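Local structure of putative hydrolase YdeN (Bacillus subtilis, 1UXO) at residues N19-L29 and E169-Y180. The protein is probably a serine hydrolase of the alpha/beta-hydrolase fold, with a predicted catalytic triad and a substrate that is not established. The protein carries 2 engineered substitutions. Residues are numbered along the deposited sequence; the frame is centred on the assembly and turned at random.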
loop_
_atom_site.group_PDB
_atom_site.type_symbol
_atom_site.label_atom_id
_atom_site.label_comp_id
_atom_site.label_asym_id
_atom_site.label_seq_id
_atom_site.Cartn_x
_atom_site.Cartn_y
_atom_site.Cartn_z
ATOM N N ASN A 19 0.284 -10.094 10.751
ATOM C CA ASN A 19 -0.075 -8.953 11.597
ATOM C C ASN A 19 -1.285 -8.154 11.066
ATOM O O ASN A 19 -1.681 -8.248 9.883
ATOM C CB ASN A 19 1.098 -7.977 11.726
ATOM C CG ASN A 19 2.267 -8.551 12.585
ATOM O OD1 ASN A 19 3.436 -8.647 12.115
ATOM N ND2 ASN A 19 1.970 -8.905 13.841
ATOM N N HIS A 20 -1.851 -7.365 11.963
ATOM C CA HIS A 20 -2.834 -6.329 11.618
ATOM C C HIS A 20 -4.058 -6.944 10.913
ATOM O O HIS A 20 -4.554 -8.024 11.332
ATOM C CB HIS A 20 -2.111 -5.152 10.872
ATOM C CG HIS A 20 -0.849 -4.729 11.564
ATOM N ND1 HIS A 20 -0.753 -4.692 12.928
ATOM C CD2 HIS A 20 0.364 -4.365 11.092
ATOM C CE1 HIS A 20 0.479 -4.356 13.276
ATOM N NE2 HIS A 20 1.167 -4.134 12.172
ATOM N N TRP A 21 -4.486 -6.308 9.847
ATOM C CA TRP A 21 -5.724 -6.641 9.123
ATOM C C TRP A 21 -5.487 -7.488 7.851
ATOM O O TRP A 21 -6.435 -7.741 7.093
ATOM C CB TRP A 21 -6.509 -5.356 8.806
ATOM C CG TRP A 21 -5.662 -4.219 8.433
ATOM C CD1 TRP A 21 -5.098 -3.304 9.291
ATOM C CD2 TRP A 21 -5.197 -3.875 7.123
ATOM N NE1 TRP A 21 -4.323 -2.426 8.596
ATOM C CE2 TRP A 21 -4.360 -2.750 7.267
ATOM C CE3 TRP A 21 -5.391 -4.410 5.838
ATOM C CZ2 TRP A 21 -3.719 -2.144 6.186
ATOM C CZ3 TRP A 21 -4.755 -3.789 4.751
ATOM C CH2 TRP A 21 -3.923 -2.663 4.952
ATOM N N PHE A 22 -4.248 -7.933 7.613
ATOM C CA PHE A 22 -3.923 -8.593 6.342
ATOM C C PHE A 22 -4.611 -9.971 6.223
ATOM O O PHE A 22 -5.197 -10.282 5.190
ATOM C CB PHE A 22 -2.358 -8.674 6.048
ATOM C CG PHE A 22 -1.574 -7.430 6.461
ATOM C CD1 PHE A 22 -2.016 -6.134 6.082
ATOM C CD2 PHE A 22 -0.428 -7.510 7.260
ATOM C CE1 PHE A 22 -1.297 -4.999 6.468
ATOM C CE2 PHE A 22 0.272 -6.371 7.615
ATOM C CZ PHE A 22 -0.180 -5.118 7.242
ATOM N N PRO A 23 -4.523 -10.810 7.247
ATOM C CA PRO A 23 -5.226 -12.094 7.190
ATOM C C PRO A 23 -6.702 -11.871 7.024
ATOM O O PRO A 23 -7.260 -12.535 6.144
ATOM C CB PRO A 23 -4.904 -12.778 8.533
ATOM C CG PRO A 23 -3.689 -12.076 8.999
ATOM C CD PRO A 23 -3.675 -10.677 8.466
ATOM N N TRP A 24 -7.294 -10.934 7.770
ATOM C CA TRP A 24 -8.742 -10.671 7.576
ATOM C C TRP A 24 -9.063 -10.314 6.105
ATOM O O TRP A 24 -10.044 -10.806 5.513
ATOM C CB TRP A 24 -9.229 -9.590 8.488
ATOM C CG TRP A 24 -10.731 -9.317 8.351
ATOM C CD1 TRP A 24 -11.718 -9.915 9.048
ATOM C CD2 TRP A 24 -11.357 -8.391 7.483
ATOM N NE1 TRP A 24 -12.931 -9.414 8.671
ATOM C CE2 TRP A 24 -12.734 -8.499 7.677
ATOM C CE3 TRP A 24 -10.889 -7.481 6.527
ATOM C CZ2 TRP A 24 -13.656 -7.711 6.978
ATOM C CZ3 TRP A 24 -11.823 -6.691 5.821
ATOM C CH2 TRP A 24 -13.171 -6.837 6.044
ATOM N N LEU A 25 -8.267 -9.425 5.536
ATOM C CA LEU A 25 -8.555 -8.974 4.163
ATOM C C LEU A 25 -8.419 -10.122 3.156
ATOM O O LEU A 25 -9.284 -10.303 2.290
ATOM C CB LEU A 25 -7.653 -7.822 3.801
ATOM C CG LEU A 25 -7.771 -7.276 2.386
ATOM C CD1 LEU A 25 -9.164 -6.788 2.123
ATOM C CD2 LEU A 25 -6.847 -6.096 2.287
ATOM N N LYS A 26 -7.353 -10.909 3.256
ATOM C CA LYS A 26 -7.198 -12.074 2.397
ATOM C C LYS A 26 -8.405 -13.013 2.446
ATOM O O LYS A 26 -8.942 -13.394 1.380
ATOM C CB LYS A 26 -5.904 -12.800 2.751
ATOM C CG LYS A 26 -5.683 -14.137 2.052
ATOM C CD LYS A 26 -4.344 -14.779 2.317
ATOM C CE LYS A 26 -4.161 -16.060 1.479
ATOM N NZ LYS A 26 -3.146 -16.839 2.156
ATOM N N LYS A 27 -8.830 -13.382 3.655
ATOM C CA LYS A 27 -9.970 -14.281 3.846
ATOM C C LYS A 27 -11.307 -13.663 3.400
ATOM O O LYS A 27 -12.163 -14.365 2.845
ATOM C CB LYS A 27 -10.052 -14.807 5.295
ATOM C CG LYS A 27 -8.843 -15.594 5.803
ATOM C CD LYS A 27 -8.910 -15.680 7.375
ATOM C CE LYS A 27 -7.544 -15.887 8.124
ATOM N NZ LYS A 27 -7.488 -15.324 9.625
ATOM N N ARG A 28 -11.473 -12.349 3.562
ATOM C CA ARG A 28 -12.711 -11.675 3.140
ATOM C C ARG A 28 -12.820 -11.705 1.593
ATOM O O ARG A 28 -13.876 -11.950 1.031
ATOM C CB ARG A 28 -12.797 -10.280 3.728
ATOM C CG ARG A 28 -14.012 -9.502 3.264
ATOM C CD ARG A 28 -15.350 -10.150 3.806
ATOM N NE ARG A 28 -16.504 -9.455 3.270
ATOM C CZ ARG A 28 -17.051 -9.707 2.090
ATOM N NH1 ARG A 28 -16.592 -10.696 1.339
ATOM N NH2 ARG A 28 -18.118 -9.014 1.695
ATOM N N LEU A 29 -11.688 -11.509 0.938
ATOM C CA LEU A 29 -11.608 -11.595 -0.509
ATOM C C LEU A 29 -11.880 -13.013 -1.016
ATOM O O LEU A 29 -12.588 -13.213 -2.027
ATOM C CB LEU A 29 -10.258 -11.035 -0.972
ATOM C CG LEU A 29 -10.137 -9.498 -0.958
ATOM C CD1 LEU A 29 -8.669 -9.074 -1.062
ATOM C CD2 LEU A 29 -10.977 -8.871 -2.096
ATOM N N GLU A 169 -2.942 -3.864 14.853
ATOM C CA GLU A 169 -3.615 -4.872 15.619
ATOM C C GLU A 169 -3.759 -4.484 17.094
ATOM O O GLU A 169 -4.793 -4.763 17.677
ATOM C CB GLU A 169 -2.898 -6.241 15.530
ATOM C CG GLU A 169 -1.529 -6.263 16.163
ATOM C CD GLU A 169 -0.700 -7.464 15.733
ATOM O OE1 GLU A 169 -0.894 -8.052 14.664
ATOM O OE2 GLU A 169 0.191 -7.832 16.484
ATOM N N ASP A 170 -2.774 -3.789 17.665
ATOM C CA ASP A 170 -2.869 -3.393 19.071
ATOM C C ASP A 170 -3.797 -2.208 19.317
ATOM O O ASP A 170 -4.057 -1.891 20.472
ATOM C CB ASP A 170 -1.491 -3.042 19.612
ATOM C CG ASP A 170 -0.685 -4.265 19.969
ATOM O OD1 ASP A 170 -1.215 -5.405 19.902
ATOM O OD2 ASP A 170 0.517 -4.171 20.342
ATOM N N GLU A 171 -4.314 -1.606 18.234
ATOM C CA GLU A 171 -5.375 -0.597 18.289
ATOM C C GLU A 171 -6.751 -1.167 17.936
ATOM O O GLU A 171 -7.745 -0.434 17.848
ATOM C CB GLU A 171 -5.028 0.572 17.339
ATOM C CG GLU A 171 -3.773 1.312 17.769
ATOM C CD GLU A 171 -3.034 2.069 16.666
ATOM O OE1 GLU A 171 -3.243 1.822 15.465
ATOM O OE2 GLU A 171 -2.201 2.935 17.025
ATOM N N GLY A 172 -6.790 -2.478 17.716
ATOM C CA GLY A 172 -8.016 -3.188 17.401
ATOM C C GLY A 172 -8.163 -3.507 15.924
ATOM O O GLY A 172 -9.130 -4.182 15.555
ATOM N N PHE A 173 -7.220 -3.080 15.070
ATOM C CA PHE A 173 -7.378 -3.254 13.617
ATOM C C PHE A 173 -6.840 -4.600 13.106
ATOM O O PHE A 173 -5.874 -4.649 12.330
ATOM C CB PHE A 173 -6.779 -2.063 12.877
ATOM C CG PHE A 173 -7.516 -0.770 13.162
ATOM C CD1 PHE A 173 -8.621 -0.430 12.431
ATOM C CD2 PHE A 173 -7.126 0.078 14.173
ATOM C CE1 PHE A 173 -9.345 0.736 12.701
ATOM C CE2 PHE A 173 -7.871 1.265 14.437
ATOM C CZ PHE A 173 -8.961 1.560 13.707
ATOM N N THR A 174 -7.474 -5.689 13.573
ATOM C CA THR A 174 -7.359 -7.004 12.921
ATOM C C THR A 174 -8.346 -7.224 11.774
ATOM O O THR A 174 -8.370 -8.309 11.172
ATOM C CB THR A 174 -7.435 -8.136 13.950
ATOM O OG1 THR A 174 -8.597 -7.973 14.744
ATOM C CG2 THR A 174 -6.286 -8.019 14.918
ATOM N N SER A 175 -9.201 -6.232 11.545
ATOM C CA SER A 175 -9.969 -6.123 10.343
ATOM C C SER A 175 -9.969 -4.668 9.868
ATOM O O SER A 175 -9.673 -3.765 10.618
ATOM C CB SER A 175 -11.401 -6.595 10.572
ATOM O OG SER A 175 -12.113 -5.670 11.409
ATOM N N LEU A 176 -10.314 -4.464 8.609
ATOM C CA LEU A 176 -10.437 -3.104 8.027
ATOM C C LEU A 176 -11.402 -3.114 6.829
ATOM O O LEU A 176 -10.981 -3.094 5.664
ATOM C CB LEU A 176 -9.055 -2.580 7.607
ATOM C CG LEU A 176 -8.952 -1.072 7.373
ATOM C CD1 LEU A 176 -9.518 -0.215 8.546
ATOM C CD2 LEU A 176 -7.470 -0.703 7.146
ATOM N N PRO A 177 -12.701 -3.146 7.115
ATOM C CA PRO A 177 -13.711 -3.172 6.044
ATOM C C PRO A 177 -13.601 -2.092 4.974
ATOM O O PRO A 177 -13.855 -2.384 3.818
ATOM C CB PRO A 177 -15.025 -3.073 6.816
ATOM C CG PRO A 177 -14.706 -3.855 8.120
ATOM C CD PRO A 177 -13.344 -3.266 8.459
ATOM N N ILE A 178 -13.207 -0.877 5.343
ATOM C CA ILE A 178 -13.074 0.185 4.321
ATOM C C ILE A 178 -12.131 -0.219 3.184
ATOM O O ILE A 178 -12.444 0.065 2.035
ATOM C CB ILE A 178 -12.697 1.525 4.911
ATOM C CG1 ILE A 178 -12.731 2.574 3.785
ATOM C CG2 ILE A 178 -11.343 1.502 5.646
ATOM C CD1 ILE A 178 -12.901 3.941 4.309
ATOM N N VAL A 179 -11.014 -0.906 3.483
ATOM C CA VAL A 179 -10.112 -1.335 2.443
ATOM C C VAL A 179 -10.785 -2.340 1.514
ATOM O O VAL A 179 -10.678 -2.252 0.290
ATOM C CB VAL A 179 -8.754 -1.906 2.985
ATOM C CG1 VAL A 179 -7.873 -2.262 1.829
ATOM C CG2 VAL A 179 -8.075 -0.870 3.799
ATOM N N TYR A 180 -11.500 -3.311 2.078
ATOM C CA TYR A 180 -12.179 -4.319 1.265
ATOM C C TYR A 180 -13.246 -3.655 0.354
ATOM O O TYR A 180 -13.386 -3.987 -0.838
ATOM C CB TYR A 180 -12.797 -5.427 2.167
ATOM C CG TYR A 180 -13.802 -6.204 1.419
ATOM C CD1 TYR A 180 -13.408 -7.221 0.540
ATOM C CD2 TYR A 180 -15.168 -5.878 1.486
ATOM C CE1 TYR A 180 -14.343 -7.914 -0.226
ATOM C CE2 TYR A 180 -16.094 -6.557 0.732
ATOM C CZ TYR A 180 -15.671 -7.557 -0.124
ATOM O OH TYR A 180 -16.621 -8.187 -0.887
HETATM O O HOH W 1 -6.491 -10.128 10.466
#
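Glu169 and His20 join the two segments by reciprocal hydrogen bonds, a compact example of a loop pinned by one residue's carboxylate and backbone N-H. Glu169 OE1 accepts from the backbone N of His20 at 2.9 Å on its anti side and from Asn19 ND2 on its syn side, both donors approaching from the same face of the carboxylate. In return the backbone N of Glu169 donates to His20 ND1 (3.0 Å), lying 28° out of the imidazole plane. With CG of Glu169 between its backbone N and carbonyl carbon (chi1 66°), the chain, extended beyond CG, carries the carboxylate to Asn19 ND2 and the His20 N-H. Asn19 OD1 is held separately by Ser16 N. The side chain of His20 lies about 7 Å from that of His166, the predicted catalytic histidine. Next along, a water donates to His20 O and Thr174 O and accepts from Trp24 N, bridging the loop to the first turn of helix 22-31.

Aromatic faces carry the middle. Leu176 CD2 sits 3.8 Å from the centroid of the Trp21 five-membered ring, opposite Phe22 CE1, while Phe173 O lies at that indole's edge. Ser175 CB stands 3.5 Å from the centroid of the Trp24 five-membered ring in a second CH-pi contact, and Pro177 packs against the far end of the indole at CH2.

At the other end Arg28 CG, anti to the backbone N (chi1 177°), lies over the Tyr180 ring, and the bend at chi2 (66°) carries the guanidinium over the same ring, an off-centre cation-pi pair with CZ 3.9 Å from the ring centroid. Asp32 binds both, by a salt bridge to Arg28 NH1 and a hydrogen bond to Tyr180 OH. Leu29 CD2 meets the tyrosine's edge.

Nearer the sheet, Leu25 touches Val179 and Tyr180. Helices 22-31 and 177-188 thus pack side by side against the parallel sheet of the alpha/beta-hydrolase fold, Leu25 reaching strand 6-10 and Val179 strand 67-72.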